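Local atomic coordinates of putative uncharacterized protein (Trypanosoma congolense, PDB entry 4E40), a protein that serves as a cell-surface receptor for haptoglobin-hemoglobin, probably taking up heme iron as a nutrient for the parasite. Residues I56-A70 with L230-S244. Numbering follows the deposited sequence. Where two conformers were deposited one is given.
Sequences ILAKGGAAVERASAA and LEKAEKAAEEAETES. Unlike the reference sequence in segment 56-70: Val64 (reference Ala).
Ala63 and Ala67 meet Ala237 where helices 28-73 and 192-246 run side by side, roughly parallel in direction, toward one end of the receptor's elongated helical bundle. Over these segments the axes come within 8.4 Å and cross at 27°, a close approach made possible by small residues. Ala237 CB sits 4.0 Å from Ala63 CB and 3.9 Å from Ala67 CB, and one turn on Ala240 CB packs between Ala67 and Ala70. A bulkier apolar group enters at Gly60: Leu230, with CG anti to its backbone N, lays CD1 3.4 Å from Gly60 N, where glycine leaves the backbone open. The other branch, CD2, lies against CG2 of Ile56, whose side chain also packs on Val101 of helix 82-147 and neighbours Lys52, which binds heme b in another structure of the protein; no heme is bound here.

Arg66 and Glu241 suit the edge of this seam, their long chains reaching past the alanines to pair across it. In one of the two conformers of Glu241, Arg66 NH2 meets Glu241 OE1 at 3.2 Å in a salt bridge, approaching from above the carboxylate plane with a bent N-H...O angle of 138°; the aliphatic part of Arg66 lies against that carboxylate. Farther along, serine is small yet able to donate: Ser244 OG hydrogen-bonds Ala70 O at 3.1 Å, tilted 34° from the carbonyl plane.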
ATOM      1  N   ILE A  56      22.171  -5.556   8.115  1.00 17.44           N
ATOM      2  CA  ILE A  56      23.155  -4.613   7.522  1.00 17.37           C
ATOM      3  C   ILE A  56      23.778  -3.734   8.610  1.00 16.78           C
ATOM      4  O   ILE A  56      25.002  -3.558   8.635  1.00 16.21           O
ATOM      5  CB  ILE A  56      22.467  -3.749   6.431  1.00 17.72           C
ATOM      6  CG1 ILE A  56      22.307  -4.656   5.219  1.00 20.31           C
ATOM      7  CG2 ILE A  56      23.358  -2.548   6.079  1.00 17.69           C
ATOM      8  CD1 ILE A  56      21.379  -4.027   4.203  1.00 20.38           C
ATOM      9  N   LEU A  57      22.939  -3.253   9.537  1.00 16.46           N
ATOM     10  CA  LEU A  57      23.434  -2.379  10.598  1.00 17.00           C
ATOM     11  C   LEU A  57      24.367  -3.157  11.533  1.00 16.36           C
ATOM     12  O   LEU A  57      25.383  -2.631  11.933  1.00 18.34           O
ATOM     13  CB  LEU A  57      22.252  -1.824  11.413  1.00 18.60           C
ATOM     14  CG  LEU A  57      22.731  -0.661  12.289  1.00 22.79           C
ATOM     15  CD1 LEU A  57      23.602   0.431  11.638  1.00 27.24           C
ATOM     16  CD2 LEU A  57      21.508  -0.010  12.925  1.00 24.89           C
ATOM     17  N   ALA A  58      23.987  -4.368  11.879  1.00 17.17           N
ATOM     18  CA  ALA A  58      24.842  -5.186  12.776  1.00 17.18           C
ATOM     19  C   ALA A  58      26.199  -5.485  12.105  1.00 17.60           C
ATOM     20  O   ALA A  58      27.243  -5.349  12.735  1.00 18.73           O
ATOM     21  CB  ALA A  58      24.078  -6.450  13.132  1.00 17.75           C
ATOM     22  N   LYS A  59      26.190  -5.826  10.794  1.00 18.30           N
ATOM     23  CA  LYS A  59      27.499  -6.061  10.129  1.00 18.65           C
ATOM     24  C   LYS A  59      28.350  -4.807  10.068  1.00 17.75           C
ATOM     25  O   LYS A  59      29.564  -4.867  10.158  1.00 18.29           O
ATOM     26  CB  LYS A  59      27.251  -6.603   8.698  1.00 19.71           C
ATOM     27  CG  LYS A  59      26.804  -8.042   8.680  1.00 24.31           C
ATOM     28  CD  LYS A  59      26.449  -8.444   7.245  1.00 28.14           C
ATOM     29  CE  LYS A  59      26.162  -9.941   7.028  1.00 36.38           C
ATOM     30  NZ  LYS A  59      25.927 -10.644   8.325  1.00 41.83           N
ATOM     31  N   GLY A  60      27.693  -3.652   9.844  1.00 17.95           N
ATOM     32  CA  GLY A  60      28.397  -2.372   9.834  1.00 17.81           C
ATOM     33  C   GLY A  60      29.013  -2.003  11.194  1.00 18.49           C
ATOM     34  O   GLY A  60      30.199  -1.613  11.254  1.00 19.06           O
ATOM     35  N   GLY A  61      28.244  -2.203  12.250  1.00 17.56           N
ATOM     36  CA  GLY A  61      28.763  -1.928  13.606  1.00 18.79           C
ATOM     37  C   GLY A  61      29.925  -2.831  13.936  1.00 17.71           C
ATOM     38  O   GLY A  61      30.922  -2.328  14.494  1.00 18.73           O
ATOM     39  N   ALA A  62      29.828  -4.112  13.573  1.00 17.62           N
ATOM     40  CA  ALA A  62      30.928  -5.066  13.835  1.00 18.23           C
ATOM     41  C   ALA A  62      32.199  -4.685  13.073  1.00 19.12           C
ATOM     42  O   ALA A  62      33.304  -4.607  13.662  1.00 20.05           O
ATOM     43  CB  ALA A  62      30.522  -6.491  13.478  1.00 18.94           C
ATOM     44  N   ALA A  63      32.028  -4.335  11.794  1.00 20.12           N
ATOM     45  CA  ALA A  63      33.179  -3.873  10.969  1.00 20.68           C
ATOM     46  C   ALA A  63      33.877  -2.644  11.509  1.00 20.65           C
ATOM     47  O   ALA A  63      35.110  -2.638  11.607  1.00 22.23           O
ATOM     48  CB  ALA A  63      32.751  -3.630   9.482  1.00 22.36           C
ATOM     49  N   VAL A  64      33.132  -1.607  11.890  1.00 18.93           N
ATOM     50  CA  VAL A  64      33.729  -0.375  12.400  1.00 19.20           C
ATOM     51  C   VAL A  64      34.485  -0.649  13.699  1.00 20.53           C
ATOM     52  O   VAL A  64      35.559  -0.127  13.904  1.00 20.81           O
ATOM     53  CB  VAL A  64      32.669   0.720  12.549  1.00 22.05           C
ATOM     54  CG1 VAL A  64      33.236   1.903  13.295  1.00 25.07           C
ATOM     55  CG2 VAL A  64      32.331   1.153  11.120  1.00 22.52           C
ATOM     56  N   GLU A  65      33.930  -1.536  14.522  1.00 20.80           N
ATOM     57  CA  GLU A  65      34.673  -1.796  15.752  1.00 21.98           C
ATOM     58  C   GLU A  65      35.960  -2.565  15.520  1.00 21.15           C
ATOM     59  O   GLU A  65      36.971  -2.314  16.231  1.00 22.56           O
ATOM     60  CB  GLU A  65      33.730  -2.391  16.830  1.00 22.96           C
ATOM     61  CG  GLU A  65      32.623  -1.422  17.299  1.00 25.85           C
ATOM     62  CD  GLU A  65      33.096   0.019  17.626  1.00 30.79           C
ATOM     63  OE1 GLU A  65      34.054   0.224  18.393  1.00 35.17           O
ATOM     64  OE2 GLU A  65      32.540   0.984  17.061  1.00 30.00           O
ATOM     65  N   ARG A  66      35.975  -3.483  14.561  1.00 20.60           N
ATOM     66  CA  ARG A  66      37.216  -4.152  14.160  1.00 22.29           C
ATOM     67  C   ARG A  66      38.212  -3.130  13.613  1.00 23.07           C
ATOM     68  O   ARG A  66      39.427  -3.185  13.922  1.00 23.07           O
ATOM     69  CB  ARG A  66      36.948  -5.246  13.178  1.00 25.52           C
ATOM     70  CG  ARG A  66      36.258  -6.434  13.870  1.00 28.95           C
ATOM     71  CD  ARG A  66      36.189  -7.644  12.931  1.00 33.40           C
ATOM     72  NE  ARG A  66      34.917  -7.704  12.250  1.00 44.65           N
ATOM     73  CZ  ARG A  66      34.695  -7.276  11.016  1.00 46.71           C
ATOM     74  NH1 ARG A  66      33.473  -7.390  10.541  1.00 39.09           N
ATOM     75  NH2 ARG A  66      35.673  -6.733  10.273  1.00 47.77           N
ATOM     76  N   ALA A  67      37.695  -2.168  12.834  1.00 21.67           N
ATOM     77  CA  ALA A  67      38.610  -1.146  12.313  1.00 22.71           C
ATOM     78  C   ALA A  67      39.185  -0.278  13.470  1.00 22.83           C
ATOM     79  O   ALA A  67      40.402   0.046  13.461  1.00 22.67           O
ATOM     80  CB  ALA A  67      37.877  -0.294  11.252  1.00 21.69           C
ATOM     81  N   SER A  68      38.339   0.080  14.449  1.00 23.40           N
ATOM     82  CA  SER A  68      38.726   0.904  15.605  1.00 24.11           C
ATOM     83  C   SER A  68      39.768   0.151  16.424  1.00 24.65           C
ATOM     84  O   SER A  68      40.761   0.754  16.889  1.00 24.04           O
ATOM     85  CB  SER A  68      37.544   1.220  16.487  1.00 28.62           C
ATOM     86  OG  SER A  68      36.728   2.210  15.853  1.00 36.78           O
ATOM     87  N   ALA A  69      39.560  -1.170  16.542  1.00 23.69           N
ATOM     88  CA  ALA A  69      40.570  -1.999  17.260  1.00 24.83           C
ATOM     89  C   ALA A  69      41.944  -1.990  16.556  1.00 25.72           C
ATOM     90  O   ALA A  69      42.987  -1.925  17.237  1.00 24.54           O
ATOM     91  CB  ALA A  69      40.058  -3.404  17.536  1.00 25.25           C
ATOM     92  N   ALA A  70      41.940  -1.993  15.199  1.00 24.62           N
ATOM     93  CA  ALA A  70      43.172  -1.898  14.368  1.00 25.77           C
ATOM     94  C   ALA A  70      43.896  -0.565  14.570  1.00 26.02           C
ATOM     95  O   ALA A  70      45.133  -0.546  14.772  1.00 27.25           O
ATOM     96  CB  ALA A  70      42.876  -2.199  12.892  1.00 27.84           C
ATOM     97  N   LEU A 230      27.564  -0.238   3.261  1.00 17.09           N
ATOM     98  CA  LEU A 230      28.129  -1.362   3.987  1.00 17.40           C
ATOM     99  C   LEU A 230      29.351  -1.968   3.325  1.00 17.73           C
ATOM    100  O   LEU A 230      30.344  -2.261   4.003  1.00 17.58           O
ATOM    101  CB  LEU A 230      27.060  -2.458   4.259  1.00 17.95           C
ATOM    102  CG  LEU A 230      27.644  -3.665   4.997  1.00 17.49           C
ATOM    103  CD1 LEU A 230      28.155  -3.337   6.455  1.00 18.42           C
ATOM    104  CD2 LEU A 230      26.511  -4.727   5.039  1.00 19.10           C
ATOM    105  N   GLU A 231      29.260  -2.174   2.005  1.00 17.64           N
ATOM    106  CA  GLU A 231      30.387  -2.688   1.264  1.00 19.01           C
ATOM    107  C   GLU A 231      31.633  -1.783   1.455  1.00 18.43           C
ATOM    108  O   GLU A 231      32.720  -2.304   1.634  1.00 18.29           O
ATOM    109  CB  GLU A 231      30.010  -2.896  -0.190  1.00 21.55           C
ATOM    110  CG  GLU A 231      31.231  -3.395  -0.925  1.00 26.15           C
ATOM    111  CD  GLU A 231      31.022  -4.406  -2.016  1.00 33.63           C
ATOM    112  OE1 GLU A 231      29.935  -5.001  -2.126  1.00 37.07           O
ATOM    113  OE2 GLU A 231      31.997  -4.578  -2.788  1.00 34.52           O
ATOM    114  N   LYS A 232      31.447  -0.459   1.368  1.00 17.41           N
ATOM    115  CA  LYS A 232      32.546   0.468   1.577  1.00 17.29           C
ATOM    116  C   LYS A 232      33.141   0.286   2.987  1.00 16.24           C
ATOM    117  O   LYS A 232      34.353   0.172   3.153  1.00 16.47           O
ATOM    118  CB  LYS A 232      32.072   1.902   1.296  1.00 18.03           C
ATOM    119  CG  LYS A 232      33.290   2.852   1.397  1.00 18.88           C
ATOM    120  CD  LYS A 232      32.947   4.315   1.130  1.00 20.89           C
ATOM    121  CE  LYS A 232      32.403   4.549  -0.254  1.00 21.64           C
ATOM    122  NZ  LYS A 232      32.477   6.057  -0.491  1.00 20.03           N
ATOM    123  N   ALA A 233      32.242   0.220   3.972  1.00 16.34           N
ATOM    124  CA  ALA A 233      32.697   0.105   5.348  1.00 17.12           C
ATOM    125  C   ALA A 233      33.458  -1.199   5.567  1.00 17.36           C
ATOM    126  O   ALA A 233      34.484  -1.191   6.256  1.00 18.30           O
ATOM    127  CB  ALA A 233      31.517   0.191   6.303  1.00 17.41           C
ATOM    128  N   GLU A 234      32.950  -2.296   4.992  1.00 17.39           N
ATOM    129  CA  GLU A 234      33.615  -3.602   5.158  1.00 19.34           C
ATOM    130  C   GLU A 234      34.964  -3.687   4.459  1.00 19.94           C
ATOM    131  O   GLU A 234      35.910  -4.203   5.025  1.00 21.22           O
ATOM    132  CB  GLU A 234      32.721  -4.731   4.642  1.00 21.92           C
ATOM    133  CG  GLU A 234      31.514  -5.000   5.523  1.00 22.88           C
ATOM    134  CD  GLU A 234      30.584  -6.035   4.887  1.00 28.29           C
ATOM    135  OE1 GLU A 234      30.552  -6.142   3.650  1.00 33.14           O
ATOM    136  OE2 GLU A 234      29.798  -6.661   5.626  1.00 31.39           O
ATOM    137  N   LYS A 235      35.084  -3.135   3.258  1.00 19.54           N
ATOM    138  CA  LYS A 235      36.388  -3.119   2.585  1.00 20.64           C
ATOM    139  C   LYS A 235      37.395  -2.249   3.298  1.00 19.78           C
ATOM    140  O   LYS A 235      38.539  -2.626   3.404  1.00 20.93           O
ATOM    141  CB  LYS A 235      36.213  -2.659   1.124  1.00 22.18           C
ATOM    142  CG  LYS A 235      35.352  -3.633   0.312  1.00 28.49           C
ATOM    143  CD  LYS A 235      36.127  -4.880  -0.116  1.00 33.40           C
ATOM    144  CE  LYS A 235      35.163  -6.024  -0.424  1.00 39.59           C
ATOM    145  NZ  LYS A 235      35.931  -7.175  -0.982  1.00 46.70           N
ATOM    146  N   ALA A 236      36.952  -1.095   3.796  1.00 19.95           N
ATOM    147  CA  ALA A 236      37.862  -0.211   4.508  1.00 18.97           C
ATOM    148  C   ALA A 236      38.303  -0.852   5.842  1.00 19.44           C
ATOM    149  O   ALA A 236      39.467  -0.777   6.228  1.00 22.45           O
ATOM    150  CB  ALA A 236      37.146   1.125   4.767  1.00 18.77           C
ATOM    151  N   ALA A 237      37.354  -1.477   6.527  1.00 19.69           N
ATOM    152  CA  ALA A 237      37.760  -2.204   7.750  1.00 20.55           C
ATOM    153  C   ALA A 237      38.746  -3.342   7.454  1.00 22.17           C
ATOM    154  O   ALA A 237      39.682  -3.541   8.229  1.00 23.26           O
ATOM    155  CB  ALA A 237      36.537  -2.710   8.514  1.00 20.81           C
ATOM    156  N   GLU A 238      38.543  -4.078   6.376  0.50 22.73           N
ATOM    157  CA  GLU A 238      39.477  -5.109   5.989  0.50 25.54           C
ATOM    158  C   GLU A 238      40.886  -4.519   5.788  0.50 24.77           C
ATOM    159  O   GLU A 238      41.902  -5.010   6.335  0.50 23.91           O
ATOM    160  CB  GLU A 238      38.983  -5.829   4.740  0.50 26.47           C
ATOM    161  CG  GLU A 238      37.787  -6.738   4.945  0.50 28.81           C
ATOM    162  CD  GLU A 238      37.135  -7.121   3.622  0.50 31.04           C
ATOM    163  OE1 GLU A 238      37.817  -7.020   2.575  0.50 34.06           O
ATOM    164  OE2 GLU A 238      35.944  -7.509   3.611  0.50 33.97           O
ATOM    165  N   GLU A 239      40.961  -3.420   5.038  1.00 24.63           N
ATOM    166  CA  GLU A 239      42.265  -2.771   4.865  1.00 27.13           C
ATOM    167  C   GLU A 239      42.909  -2.379   6.185  1.00 25.27           C
ATOM    168  O   GLU A 239      44.128  -2.599   6.400  1.00 26.57           O
ATOM    169  CB  GLU A 239      42.207  -1.592   3.848  1.00 27.33           C
ATOM    170  CG  GLU A 239      43.676  -1.247   3.500  1.00 30.47           C
ATOM    171  CD  GLU A 239      43.918   0.108   2.860  1.00 33.86           C
ATOM    172  OE1 GLU A 239      42.974   0.923   2.709  1.00 35.88           O
ATOM    173  OE2 GLU A 239      45.123   0.344   2.570  1.00 32.46           O
ATOM    174  N   ALA A 240      42.124  -1.809   7.092  1.00 24.45           N
ATOM    175  CA  ALA A 240      42.646  -1.425   8.391  1.00 24.71           C
ATOM    176  C   ALA A 240      43.227  -2.672   9.103  1.00 27.02           C
ATOM    177  O   ALA A 240      44.315  -2.585   9.671  1.00 27.69           O
ATOM    178  CB  ALA A 240      41.596  -0.736   9.250  1.00 24.64           C
ATOM    179  N   GLU A 241      42.513  -3.794   9.078  0.50 29.11           N
ATOM    180  CA  GLU A 241      43.006  -5.022   9.734  0.50 31.26           C
ATOM    181  C   GLU A 241      44.265  -5.535   9.037  0.50 33.63           C
ATOM    182  O   GLU A 241      45.307  -5.737   9.688  0.50 32.80           O
ATOM    183  CB  GLU A 241      41.913  -6.106   9.776  0.50 33.32           C
ATOM    184  CG  GLU A 241      40.697  -5.716  10.606  0.50 36.92           C
ATOM    185  CD  GLU A 241      39.726  -6.864  10.846  0.50 40.92           C
ATOM    186  OE1 GLU A 241      38.839  -7.114   9.998  0.50 45.19           O
ATOM    187  OE2 GLU A 241      39.827  -7.490  11.915  0.50 43.21           O
ATOM    188  N   THR A 242      44.179  -5.724   7.723  1.00 32.05           N
ATOM    189  CA  THR A 242      45.293  -6.265   6.954  1.00 34.72           C
ATOM    190  C   THR A 242      46.573  -5.437   7.164  1.00 35.26           C
ATOM    191  O   THR A 242      47.650  -5.984   7.484  1.00 35.69           O
ATOM    192  CB  THR A 242      44.938  -6.343   5.447  1.00 34.68           C
ATOM    193  OG1 THR A 242      43.875  -7.260   5.263  1.00 37.53           O
ATOM    194  CG2 THR A 242      46.120  -6.881   4.637  1.00 36.95           C
ATOM    195  N   GLU A 243      46.469  -4.115   7.053  1.00 34.83           N
ATOM    196  CA  GLU A 243      47.646  -3.269   7.240  1.00 34.19           C
ATOM    197  C   GLU A 243      48.177  -3.237   8.667  1.00 34.54           C
ATOM    198  O   GLU A 243      49.409  -3.169   8.885  1.00 33.20           O
ATOM    199  CB  GLU A 243      47.379  -1.845   6.753  1.00 34.19           C
ATOM    200  CG  GLU A 243      47.169  -1.780   5.242  1.00 36.65           C
ATOM    201  CD  GLU A 243      48.467  -2.023   4.451  1.00 39.77           C
ATOM    202  OE1 GLU A 243      49.549  -1.609   4.908  1.00 42.26           O
ATOM    203  OE2 GLU A 243      48.409  -2.632   3.367  1.00 43.26           O
ATOM    204  N   SER A 244      47.263  -3.287   9.625  1.00 32.97           N
ATOM    205  CA  SER A 244      47.600  -3.375  11.048  1.00 36.09           C
ATOM    206  C   SER A 244      48.476  -4.609  11.317  1.00 38.26           C
ATOM    207  O   SER A 244      49.483  -4.518  12.067  1.00 41.00           O
ATOM    208  CB  SER A 244      46.314  -3.466  11.868  1.00 37.51           C
ATOM    209  OG  SER A 244      46.514  -2.769  13.085  1.00 45.80           O
TER
HETATM  210  O   HOH W   1      35.417  -6.218   6.855  1.00 35.60           O
HETATM  211  O   HOH W   2      40.788  -5.333  14.388  1.00 36.08           O